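Local coordinates for putative phosphoglycolate phosphatase (Lactobacillus delbrueckii, PDB 2HI0), which probably hydrolyses 2-phosphoglycolate to glycolate and phosphate, as a member of the haloacid dehalogenase superfamily, at residues Met11-Ile15 / Tyr187-Ser191; Glu205-Trp210 / Ala223-Thr229; Val127-Val131 / Ser151-Ala155; Lys98-Ala102 / Lys135-Ala139. All coordinates share one frame; numbering follows the deposited sequence.

Contact 1: Met11-Ile15 / Tyr187-Ser191; sequences MDGTI and YIGDS. With NA (sodium ion), chain C.
Asp12 and Asp190 meet through a sodium ion at the metal site of a haloacid dehalogenase (HAD) fold, where the loop after strand 6-9, whose sequence fits the DxDx(T/V) pattern of HAD enzymes, faces the C-terminal end of strand 185-189. They serve the ion differently. Asp12 gives its main-chain O, 2.5 Å from the sodium, whereas Asp190 gives carboxylate OD1 at 2.3 Å; a water and Asp10 supply the other ligands. The arrangement is consistent with the magnesium site of HAD phosphatases. Asp190 CG lies between its backbone N and carbonyl carbon (chi1 64°), which swings the carboxylate toward the loop, and a hydrogen bond from Phe212 N to OD2 restrains its rotation. The Asp12 carboxylate leads away from the strand, its OD1 held by Lys135 and Thr18. Thr14 lies obliquely across both Ile188 and Asp190. Its methyl CG2, anti to the backbone N, packs 3.9 Å from Ile188 CG2, while OG1 takes the other branch, 3.5 Å from Gly189 CA, and makes a weak hydrogen bond to Asp12 O, an atom already bound to the metal. Beside the ion, Gly13 CA approaches Asp190 OD2 to 3.5 Å.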
loop_
_atom_site.group_PDB
_atom_site.type_symbol
_atom_site.label_atom_id
_atom_site.label_comp_id
_atom_site.label_asym_id
_atom_site.label_seq_id
_atom_site.Cartn_x
_atom_site.Cartn_y
_atom_site.Cartn_z
HETATM N N MSE A 11 -1.422 -4.012 0.053
HETATM C CA MSE A 11 -0.599 -4.856 0.912
HETATM C C MSE A 11 -0.258 -4.139 2.231
HETATM O O MSE A 11 -0.718 -4.585 3.305
HETATM C CB MSE A 11 0.670 -5.306 0.181
HETATM C CG MSE A 11 1.622 -6.044 1.052
HETATM SE SE MSE A 11 2.910 -7.017 0.024
HETATM C CE MSE A 11 1.991 -8.659 -0.433
ATOM N N ASP A 12 0.532 -3.055 2.138
ATOM C CA ASP A 12 1.027 -2.331 3.322
ATOM C C ASP A 12 -0.106 -1.779 4.157
ATOM O O ASP A 12 -0.979 -1.110 3.615
ATOM C CB ASP A 12 1.925 -1.152 2.930
ATOM C CG ASP A 12 3.231 -1.561 2.364
ATOM O OD1 ASP A 12 4.038 -2.188 3.045
ATOM O OD2 ASP A 12 3.488 -1.191 1.193
ATOM N N GLY A 13 -0.151 -2.107 5.445
ATOM C CA GLY A 13 -1.176 -1.513 6.320
ATOM C C GLY A 13 -2.559 -2.106 6.167
ATOM O O GLY A 13 -3.505 -1.675 6.814
ATOM N N THR A 14 -2.695 -3.101 5.299
ATOM C CA THR A 14 -3.980 -3.637 4.931
ATOM C C THR A 14 -3.956 -5.126 5.209
ATOM O O THR A 14 -4.641 -5.609 6.104
ATOM C CB THR A 14 -4.354 -3.310 3.458
ATOM O OG1 THR A 14 -4.292 -1.874 3.272
ATOM C CG2 THR A 14 -5.706 -3.791 3.147
ATOM N N ILE A 15 -3.161 -5.888 4.454
ATOM C CA ILE A 15 -3.054 -7.315 4.743
ATOM C C ILE A 15 -1.776 -7.730 5.494
ATOM O O ILE A 15 -1.777 -8.700 6.209
ATOM C CB ILE A 15 -3.277 -8.185 3.503
ATOM C CG1 ILE A 15 -2.161 -7.986 2.448
ATOM C CG2 ILE A 15 -4.714 -7.950 2.939
ATOM C CD1 ILE A 15 -2.283 -8.940 1.198
ATOM N N TYR A 187 -12.181 -2.635 -3.866
ATOM C CA TYR A 187 -10.781 -2.404 -3.537
ATOM C C TYR A 187 -10.727 -2.116 -2.042
ATOM O O TYR A 187 -11.550 -1.375 -1.518
ATOM C CB TYR A 187 -10.208 -1.223 -4.341
ATOM C CG TYR A 187 -8.699 -1.208 -4.303
ATOM C CD1 TYR A 187 -7.910 -1.933 -5.200
ATOM C CD2 TYR A 187 -8.063 -0.568 -3.258
ATOM C CE1 TYR A 187 -6.510 -1.964 -5.067
ATOM C CE2 TYR A 187 -6.678 -0.589 -3.134
ATOM C CZ TYR A 187 -5.916 -1.286 -4.038
ATOM O OH TYR A 187 -4.532 -1.307 -3.860
ATOM N N ILE A 188 -9.742 -2.671 -1.364
ATOM C CA ILE A 188 -9.627 -2.585 0.110
ATOM C C ILE A 188 -8.260 -1.998 0.420
ATOM O O ILE A 188 -7.242 -2.518 -0.013
ATOM C CB ILE A 188 -9.743 -3.932 0.771
ATOM C CG1 ILE A 188 -11.067 -4.642 0.399
ATOM C CG2 ILE A 188 -9.544 -3.784 2.309
ATOM C CD1 ILE A 188 -10.851 -5.747 -0.606
ATOM N N GLY A 189 -8.224 -0.915 1.184
ATOM C CA GLY A 189 -6.909 -0.346 1.542
ATOM C C GLY A 189 -6.959 0.614 2.726
ATOM O O GLY A 189 -8.032 0.879 3.261
ATOM N N ASP A 190 -5.794 1.113 3.140
ATOM C CA ASP A 190 -5.689 1.917 4.347
ATOM C C ASP A 190 -5.375 3.407 4.113
ATOM O O ASP A 190 -5.154 4.129 5.074
ATOM C CB ASP A 190 -4.577 1.333 5.230
ATOM C CG ASP A 190 -3.192 1.434 4.564
ATOM O OD1 ASP A 190 -3.121 1.267 3.324
ATOM O OD2 ASP A 190 -2.163 1.693 5.236
ATOM N N SER A 191 -5.356 3.848 2.860
ATOM C CA SER A 191 -4.934 5.209 2.574
ATOM C C SER A 191 -5.811 5.926 1.556
ATOM O O SER A 191 -6.697 5.343 0.891
ATOM C CB SER A 191 -3.485 5.202 2.097
ATOM O OG SER A 191 -3.408 4.927 0.703
HETATM NA NA NA C . -1.201 0.832 2.060
HETATM O O HOH W 1 -2.096 2.886 0.567
#

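Contact 2: Glu205-Trp210 / Ala223-Thr229; sequences EIAVNW and ATVIVDT
Strand 205-208 and the short strand 226-227 pair in parallel, the two segments diverging by 50° end to end, with Ala207 bridged to Ile226 and Val208 to Val227. Ala207 is bonded through both its N and its O: the N donates to Val225 O at 2.8 Å, and the O accepts from Val227 N at 2.9 Å, both fairly straight. A third, more bent bond joins Asn209 N to Val227 O (3.1 Å, 138° at the hydrogen). On the Ile226 face, Ala207 CB touches Ala223 CB and Ile226 CG1, with helix 215-220 also touching Ala223 and Ile226. On the Val227 face, Val227 CG2 touches both Ile206 CG2 and Val208 CG1, 4.0 Å from each, with helix 230-238 touching Ile206 and Val227. Beyond the strands, the Trp210 ring brings its CZ3 corner to 3.5 Å from Asp228 C, edge-on to that backbone, while Val208 CB lies over one face toward the rim; NE1 donates to Thr14 O. Asn209 crosses Asp228 obliquely, and one water donates to both Asn209 OD1 (2.7 Å) and Asp228 O. This pairing closes the beta-alpha-beta unit of strand 204-208, helix 215-220 and strand 226-227 at one margin of the HAD Rossmann-like sheet.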
loop_
_atom_site.group_PDB
_atom_site.type_symbol
_atom_site.label_atom_id
_atom_site.label_comp_id
_atom_site.label_asym_id
_atom_site.label_seq_id
_atom_site.Cartn_x
_atom_site.Cartn_y
_atom_site.Cartn_z
ATOM N N GLU A 205 -14.951 0.893 -2.811
ATOM C CA GLU A 205 -13.787 0.831 -1.899
ATOM C C GLU A 205 -14.204 0.655 -0.440
ATOM O O GLU A 205 -15.198 1.215 0.013
ATOM C CB GLU A 205 -12.884 2.088 -2.044
ATOM C CG GLU A 205 -11.430 1.923 -1.613
ATOM C CD GLU A 205 -11.062 2.498 -0.218
ATOM O OE1 GLU A 205 -11.919 3.016 0.555
ATOM O OE2 GLU A 205 -9.829 2.419 0.080
ATOM N N ILE A 206 -13.445 -0.152 0.279
ATOM C CA ILE A 206 -13.566 -0.318 1.710
ATOM C C ILE A 206 -12.224 0.114 2.306
ATOM O O ILE A 206 -11.138 -0.262 1.768
ATOM C CB ILE A 206 -13.863 -1.806 2.068
ATOM C CG1 ILE A 206 -15.190 -2.255 1.488
ATOM C CG2 ILE A 206 -13.775 -2.024 3.583
ATOM C CD1 ILE A 206 -15.340 -3.806 1.484
ATOM N N ALA A 207 -12.297 0.950 3.343
ATOM C CA ALA A 207 -11.110 1.426 4.045
ATOM C C ALA A 207 -10.943 0.691 5.381
ATOM O O ALA A 207 -11.918 0.399 6.054
ATOM C CB ALA A 207 -11.179 2.987 4.282
ATOM N N VAL A 208 -9.714 0.371 5.752
ATOM C CA VAL A 208 -9.400 -0.305 7.013
ATOM C C VAL A 208 -8.694 0.718 7.922
ATOM O O VAL A 208 -7.987 1.595 7.436
ATOM C CB VAL A 208 -8.553 -1.603 6.779
ATOM C CG1 VAL A 208 -9.280 -2.463 5.736
ATOM C CG2 VAL A 208 -7.077 -1.317 6.370
ATOM N N ASN A 209 -8.889 0.589 9.230
ATOM C CA ASN A 209 -8.333 1.573 10.183
ATOM C C ASN A 209 -7.033 1.099 10.864
ATOM O O ASN A 209 -6.511 1.764 11.761
ATOM C CB ASN A 209 -9.388 1.964 11.233
ATOM C CG ASN A 209 -9.418 1.001 12.416
ATOM O OD1 ASN A 209 -9.145 -0.173 12.279
ATOM N ND2 ASN A 209 -9.735 1.524 13.595
ATOM N N TRP A 210 -6.536 -0.073 10.475
ATOM C CA TRP A 210 -5.372 -0.647 11.155
ATOM C C TRP A 210 -4.079 -0.397 10.379
ATOM O O TRP A 210 -3.027 -0.975 10.745
ATOM C CB TRP A 210 -5.569 -2.137 11.450
ATOM C CG TRP A 210 -5.875 -2.985 10.286
ATOM C CD1 TRP A 210 -4.984 -3.522 9.419
ATOM C CD2 TRP A 210 -7.170 -3.447 9.889
ATOM N NE1 TRP A 210 -5.633 -4.266 8.468
ATOM C CE2 TRP A 210 -6.980 -4.259 8.753
ATOM C CE3 TRP A 210 -8.479 -3.216 10.350
ATOM C CZ2 TRP A 210 -8.056 -4.863 8.101
ATOM C CZ3 TRP A 210 -9.489 -3.824 9.760
ATOM C CH2 TRP A 210 -9.302 -4.631 8.612
ATOM N N ALA A 223 -13.316 8.387 2.331
ATOM C CA ALA A 223 -13.660 7.024 2.640
ATOM C C ALA A 223 -15.111 7.007 3.048
ATOM O O ALA A 223 -15.573 7.950 3.714
ATOM C CB ALA A 223 -12.809 6.525 3.768
ATOM N N THR A 224 -15.850 5.984 2.638
ATOM C CA THR A 224 -17.258 5.890 3.020
ATOM C C THR A 224 -17.607 4.690 3.886
ATOM O O THR A 224 -18.552 4.778 4.661
ATOM C CB THR A 224 -18.193 5.901 1.791
ATOM O OG1 THR A 224 -17.872 4.803 0.928
ATOM C CG2 THR A 224 -18.057 7.216 1.033
ATOM N N VAL A 225 -16.925 3.570 3.694
ATOM C CA VAL A 225 -17.029 2.392 4.560
ATOM C C VAL A 225 -15.656 2.190 5.204
ATOM O O VAL A 225 -14.656 2.025 4.516
ATOM C CB VAL A 225 -17.421 1.133 3.783
ATOM C CG1 VAL A 225 -17.399 -0.057 4.715
ATOM C CG2 VAL A 225 -18.824 1.305 3.164
ATOM N N ILE A 226 -15.613 2.265 6.536
ATOM C CA ILE A 226 -14.358 2.088 7.264
ATOM C C ILE A 226 -14.582 0.987 8.279
ATOM O O ILE A 226 -15.530 1.058 9.068
ATOM C CB ILE A 226 -13.835 3.385 7.960
ATOM C CG1 ILE A 226 -13.658 4.537 6.958
ATOM C CG2 ILE A 226 -12.486 3.126 8.657
ATOM C CD1 ILE A 226 -13.385 5.902 7.640
ATOM N N VAL A 227 -13.742 -0.038 8.257
ATOM C CA VAL A 227 -13.916 -1.191 9.142
ATOM C C VAL A 227 -12.714 -1.265 10.076
ATOM O O VAL A 227 -11.619 -0.809 9.725
ATOM C CB VAL A 227 -14.100 -2.495 8.306
ATOM C CG1 VAL A 227 -15.359 -2.450 7.420
ATOM C CG2 VAL A 227 -12.871 -2.780 7.430
ATOM N N ASP A 228 -12.896 -1.878 11.246
ATOM C CA ASP A 228 -11.767 -1.995 12.195
ATOM C C ASP A 228 -11.425 -3.413 12.671
ATOM O O ASP A 228 -10.554 -3.589 13.509
ATOM C CB ASP A 228 -11.952 -1.045 13.388
ATOM C CG ASP A 228 -13.146 -1.367 14.225
ATOM O OD1 ASP A 228 -13.834 -2.380 13.975
ATOM O OD2 ASP A 228 -13.387 -0.567 15.162
ATOM N N THR A 229 -12.092 -4.426 12.134
ATOM C CA THR A 229 -11.609 -5.791 12.296
ATOM C C THR A 229 -11.681 -6.547 10.991
ATOM O O THR A 229 -12.472 -6.186 10.120
ATOM C CB THR A 229 -12.423 -6.569 13.351
ATOM O OG1 THR A 229 -13.722 -6.829 12.830
ATOM C CG2 THR A 229 -12.563 -5.774 14.630
HETATM O O HOH W 2 -14.458 3.571 1.811
HETATM O O HOH W 3 -8.332 -1.657 14.335
#

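Contact 3: Val127-Val131 / Ser151-Ala155; sequences VKLAV and SFDFA
Strands 128-133 and 154-158 pair in parallel, with Val131 bridged to Ala155 and Val131 N donating to Phe154 O at 3.0 Å. Earlier in the two segments, Asp153 has a two-point grip on Leu129. Its N donates to Leu129 O (2.8 Å), and its carboxylate OD2 accepts from Leu129 N (3.1 Å), on the anti side and 32° out of the carboxylate plane. The side chain thus stands in for a backbone acceptor, and its CG, beside its own backbone N (chi1 -60°), folds back to make this possible. The same OD2 brushes Lys128 CB, but the lysine crosses the aspartate at about a right angle and sends its NZ to Leu178 O instead. Phe152 carries the apolar part. Val131 CG2 sits over the middle of its ring, 3.5 Å from the centroid and 9° off the normal, a CH-pi contact, while Ser151 CB covers the opposite face toward the rim. Phe152 CD1 packs 3.7 Å from Leu129 CB, and the ring edge there meets the backbone at Leu129 C and Ala130 N; Phe148 meets Phe152 edge-to-face, and Met119 of helix 115-124 adds to the packing. On the other face of the sheet, Ala130 CB lies 4.0 Å from Phe154 CB, at the edge of the Phe154 ring and under helix 169-178. Strand, helix 137-147 and strand here form a beta-alpha-beta unit at the margin of the Rossmann-like HAD core, whose parallel sheet is covered by helices on both faces.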
loop_
_atom_site.group_PDB
_atom_site.type_symbol
_atom_site.label_atom_id
_atom_site.label_comp_id
_atom_site.label_asym_id
_atom_site.label_seq_id
_atom_site.Cartn_x
_atom_site.Cartn_y
_atom_site.Cartn_z
ATOM N N VAL A 127 -15.192 -15.869 -3.705
ATOM C CA VAL A 127 -14.710 -14.523 -4.068
ATOM C C VAL A 127 -13.289 -14.673 -4.573
ATOM O O VAL A 127 -12.449 -15.333 -3.926
ATOM C CB VAL A 127 -14.737 -13.532 -2.854
ATOM C CG1 VAL A 127 -14.247 -12.134 -3.266
ATOM C CG2 VAL A 127 -16.146 -13.479 -2.224
ATOM N N LYS A 128 -12.995 -14.074 -5.732
ATOM C CA LYS A 128 -11.642 -14.036 -6.266
ATOM C C LYS A 128 -10.832 -12.993 -5.508
ATOM O O LYS A 128 -11.357 -11.928 -5.197
ATOM C CB LYS A 128 -11.694 -13.681 -7.754
ATOM C CG LYS A 128 -12.361 -14.698 -8.625
ATOM C CD LYS A 128 -12.131 -14.432 -10.088
ATOM C CE LYS A 128 -12.683 -15.546 -10.955
ATOM N NZ LYS A 128 -11.783 -15.709 -12.138
ATOM N N LEU A 129 -9.553 -13.281 -5.221
ATOM C CA LEU A 129 -8.735 -12.431 -4.381
ATOM C C LEU A 129 -7.481 -12.005 -5.131
ATOM O O LEU A 129 -6.861 -12.761 -5.821
ATOM C CB LEU A 129 -8.330 -13.115 -3.087
ATOM C CG LEU A 129 -9.406 -13.786 -2.215
ATOM C CD1 LEU A 129 -8.688 -14.535 -1.033
ATOM C CD2 LEU A 129 -10.461 -12.752 -1.710
ATOM N N ALA A 130 -7.126 -10.740 -4.986
ATOM C CA ALA A 130 -5.929 -10.139 -5.632
ATOM C C ALA A 130 -5.259 -9.134 -4.717
ATOM O O ALA A 130 -5.865 -8.628 -3.772
ATOM C CB ALA A 130 -6.309 -9.486 -6.974
ATOM N N VAL A 131 -3.980 -8.896 -4.994
ATOM C CA VAL A 131 -3.165 -7.854 -4.364
ATOM C C VAL A 131 -2.655 -6.933 -5.468
ATOM O O VAL A 131 -2.132 -7.396 -6.468
ATOM C CB VAL A 131 -1.952 -8.417 -3.626
ATOM C CG1 VAL A 131 -1.058 -7.236 -3.031
ATOM C CG2 VAL A 131 -2.367 -9.399 -2.585
ATOM N N SER A 151 -3.280 -18.336 -2.180
ATOM C CA SER A 151 -4.442 -17.524 -1.768
ATOM C C SER A 151 -4.984 -16.622 -2.871
ATOM O O SER A 151 -6.209 -16.450 -3.005
ATOM C CB SER A 151 -4.098 -16.647 -0.561
ATOM O OG SER A 151 -4.114 -17.430 0.610
ATOM N N PHE A 152 -4.073 -16.052 -3.655
ATOM C CA PHE A 152 -4.415 -14.990 -4.584
ATOM C C PHE A 152 -4.423 -15.436 -6.021
ATOM O O PHE A 152 -3.554 -16.199 -6.477
ATOM C CB PHE A 152 -3.445 -13.785 -4.396
ATOM C CG PHE A 152 -3.590 -13.111 -3.076
ATOM C CD1 PHE A 152 -4.736 -12.374 -2.782
ATOM C CD2 PHE A 152 -2.607 -13.225 -2.099
ATOM C CE1 PHE A 152 -4.899 -11.743 -1.530
ATOM C CE2 PHE A 152 -2.786 -12.612 -0.836
ATOM C CZ PHE A 152 -3.916 -11.875 -0.562
ATOM N N ASP A 153 -5.412 -14.964 -6.748
ATOM C CA ASP A 153 -5.505 -15.236 -8.154
ATOM C C ASP A 153 -4.590 -14.333 -8.968
ATOM O O ASP A 153 -4.333 -14.613 -10.128
ATOM C CB ASP A 153 -6.952 -15.044 -8.592
ATOM C CG ASP A 153 -7.898 -15.990 -7.853
ATOM O OD1 ASP A 153 -7.600 -17.184 -7.817
ATOM O OD2 ASP A 153 -8.901 -15.545 -7.243
ATOM N N PHE A 154 -4.135 -13.232 -8.345
ATOM C CA PHE A 154 -3.350 -12.217 -9.004
ATOM C C PHE A 154 -2.630 -11.396 -7.948
ATOM O O PHE A 154 -3.221 -11.041 -6.942
ATOM C CB PHE A 154 -4.259 -11.305 -9.840
ATOM C CG PHE A 154 -3.520 -10.197 -10.583
ATOM C CD1 PHE A 154 -2.992 -10.433 -11.846
ATOM C CD2 PHE A 154 -3.370 -8.939 -10.026
ATOM C CE1 PHE A 154 -2.329 -9.425 -12.521
ATOM C CE2 PHE A 154 -2.715 -7.949 -10.709
ATOM C CZ PHE A 154 -2.190 -8.198 -11.945
ATOM N N ALA A 155 -1.370 -11.072 -8.197
ATOM C CA ALA A 155 -0.612 -10.222 -7.290
ATOM C C ALA A 155 0.349 -9.405 -8.127
ATOM O O ALA A 155 1.019 -9.943 -9.019
ATOM C CB ALA A 155 0.141 -11.030 -6.211
#

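Contact 4: Lys98-Ala102 / Lys135-Ala139; sequences KPYYA and KPNEA
This is a mixed polar and apolar contact between the C-terminal part of helix 87-103 and the corner that leads from strand 128-133 into helix 137-147. Its buried end is the meeting of Tyr101 and Lys135. The lysine NZ donates to Tyr101 OH at 2.7 Å, the two side chains crossing at about a right angle. Lys135 leaves the backbone extended and then bends twice, at chi3 -59° and chi4 -57°, which curls the amine back to the phenol oxygen. That amine is shared with Asp12 of the metal-site loop, so the tyrosine is a second-shell partner that helps place the lysine there. Tyr101 CE2 also packs 3.9 Å from Ala139 CB. Helix 87-103 belongs to the helical region between strands 16-17 and 110-111, the place of the C1-type cap in HAD enzymes, and the contact therefore probably joins cap to core. Towards the surface, Glu138 reaches across to Lys98. Its CG stands 4.2 Å from Ala102 CB, and a bend at chi2 (-92°) turns the carboxylate to the lysine. Lys98 crosses it at about a right angle, CE 3.6 Å from Glu138 OE2, whereas NZ stays 4.2 Å from that oxygen, beyond a salt bridge. Water does the joining instead: one molecule donates to both Lys98 O and Glu138 OE2, and a second donates to Glu138 OE1 at 2.9 Å while accepting a weak bond from Lys98 NZ.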
loop_
_atom_site.group_PDB
_atom_site.type_symbol
_atom_site.label_atom_id
_atom_site.label_comp_id
_atom_site.label_asym_id
_atom_site.label_seq_id
_atom_site.Cartn_x
_atom_site.Cartn_y
_atom_site.Cartn_z
ATOM N N LYS A 98 16.072 -0.171 -2.132
ATOM C CA LYS A 98 15.263 -1.180 -2.832
ATOM C C LYS A 98 15.781 -2.613 -2.623
ATOM O O LYS A 98 15.064 -3.491 -2.170
ATOM C CB LYS A 98 15.120 -0.813 -4.309
ATOM C CG LYS A 98 14.237 0.413 -4.485
ATOM C CD LYS A 98 13.799 0.659 -5.937
ATOM C CE LYS A 98 13.233 -0.603 -6.609
ATOM N NZ LYS A 98 12.425 -0.281 -7.829
ATOM N N PRO A 99 17.048 -2.857 -2.904
ATOM C CA PRO A 99 17.560 -4.212 -2.674
ATOM C C PRO A 99 17.626 -4.599 -1.197
ATOM O O PRO A 99 17.300 -5.750 -0.822
ATOM C CB PRO A 99 18.961 -4.180 -3.275
ATOM C CG PRO A 99 19.303 -2.748 -3.372
ATOM C CD PRO A 99 18.055 -1.967 -3.517
ATOM N N TYR A 100 17.963 -3.625 -0.352
ATOM C CA TYR A 100 18.013 -3.941 1.084
ATOM C C TYR A 100 16.654 -4.375 1.593
ATOM O O TYR A 100 16.507 -5.416 2.233
ATOM C CB TYR A 100 18.530 -2.777 1.884
ATOM C CG TYR A 100 18.723 -3.167 3.328
ATOM C CD1 TYR A 100 19.938 -3.723 3.743
ATOM C CD2 TYR A 100 17.687 -3.024 4.272
ATOM C CE1 TYR A 100 20.126 -4.090 5.087
ATOM C CE2 TYR A 100 17.861 -3.386 5.592
ATOM C CZ TYR A 100 19.078 -3.924 5.997
ATOM O OH TYR A 100 19.241 -4.283 7.336
ATOM N N TYR A 101 15.645 -3.558 1.298
ATOM C CA TYR A 101 14.283 -3.895 1.685
ATOM C C TYR A 101 13.829 -5.272 1.130
ATOM O O TYR A 101 13.289 -6.107 1.888
ATOM C CB TYR A 101 13.313 -2.774 1.302
ATOM C CG TYR A 101 11.914 -3.165 1.714
ATOM C CD1 TYR A 101 11.573 -3.284 3.044
ATOM C CD2 TYR A 101 10.954 -3.416 0.784
ATOM C CE1 TYR A 101 10.301 -3.651 3.427
ATOM C CE2 TYR A 101 9.689 -3.784 1.148
ATOM C CZ TYR A 101 9.353 -3.910 2.471
ATOM O OH TYR A 101 8.076 -4.311 2.816
ATOM N N ALA A 102 14.010 -5.493 -0.167
ATOM C CA ALA A 102 13.698 -6.769 -0.775
ATOM C C ALA A 102 14.288 -7.975 -0.010
ATOM O O ALA A 102 13.634 -9.005 0.150
ATOM C CB ALA A 102 14.150 -6.798 -2.281
ATOM N N LYS A 135 4.054 -1.147 -3.360
ATOM C CA LYS A 135 5.322 -1.782 -2.948
ATOM C C LYS A 135 6.032 -2.331 -4.187
ATOM O O LYS A 135 5.370 -2.862 -5.091
ATOM C CB LYS A 135 5.054 -2.901 -1.956
ATOM C CG LYS A 135 6.317 -3.621 -1.489
ATOM C CD LYS A 135 5.991 -4.757 -0.473
ATOM C CE LYS A 135 5.266 -4.300 0.786
ATOM N NZ LYS A 135 5.990 -3.236 1.550
ATOM N N PRO A 136 7.345 -2.166 -4.291
ATOM C CA PRO A 136 7.957 -2.745 -5.479
ATOM C C PRO A 136 7.589 -4.205 -5.701
ATOM O O PRO A 136 7.524 -5.010 -4.742
ATOM C CB PRO A 136 9.473 -2.613 -5.207
ATOM C CG PRO A 136 9.543 -1.432 -4.288
ATOM C CD PRO A 136 8.349 -1.557 -3.396
ATOM N N ASN A 137 7.327 -4.546 -6.959
ATOM C CA ASN A 137 6.858 -5.879 -7.302
ATOM C C ASN A 137 7.724 -7.036 -6.770
ATOM O O ASN A 137 7.202 -8.041 -6.381
ATOM C CB ASN A 137 6.720 -6.019 -8.811
ATOM C CG ASN A 137 5.995 -7.294 -9.223
ATOM O OD1 ASN A 137 4.876 -7.553 -8.816
ATOM N ND2 ASN A 137 6.630 -8.090 -10.062
ATOM N N GLU A 138 9.042 -6.899 -6.795
ATOM C CA GLU A 138 9.924 -7.972 -6.350
ATOM C C GLU A 138 9.624 -8.353 -4.894
ATOM O O GLU A 138 9.575 -9.545 -4.546
ATOM C CB GLU A 138 11.372 -7.538 -6.533
ATOM C CG GLU A 138 11.787 -6.300 -5.718
ATOM C CD GLU A 138 11.633 -4.944 -6.451
ATOM O OE1 GLU A 138 10.932 -4.855 -7.542
ATOM O OE2 GLU A 138 12.247 -3.972 -5.887
ATOM N N ALA A 139 9.365 -7.345 -4.053
ATOM C CA ALA A 139 9.065 -7.563 -2.639
ATOM C C ALA A 139 7.612 -8.089 -2.478
ATOM O O ALA A 139 7.361 -9.006 -1.699
ATOM C CB ALA A 139 9.238 -6.280 -1.830
HETATM O O HOH W 4 12.220 -3.430 -2.872
HETATM O O HOH W 5 9.993 -2.514 -8.910
#

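Overall arrangement
From the N terminus, the loop 11-15 opens contact 1, which closes only at 187-191 and so spans most of the chain. Within that span, helix 87-103 supplies 98-102 of contact 4, strand 128-133 opens contact 3, contact 4 closes at 135-139, and contact 3 closes at 151-155; these two therefore cross. Contact 2 follows in series, a short loop from 205-210 to 223-229. Contacts 1, 2 and 3 all reach the same parallel sheet, contact 1 near its middle and the other two towards its opposite margins, while contact 4 brings in the probable cap. Contact 1 touches the other three, contact 3 through Ile15, contact 2 through Trp210 and contact 4 through Lys135.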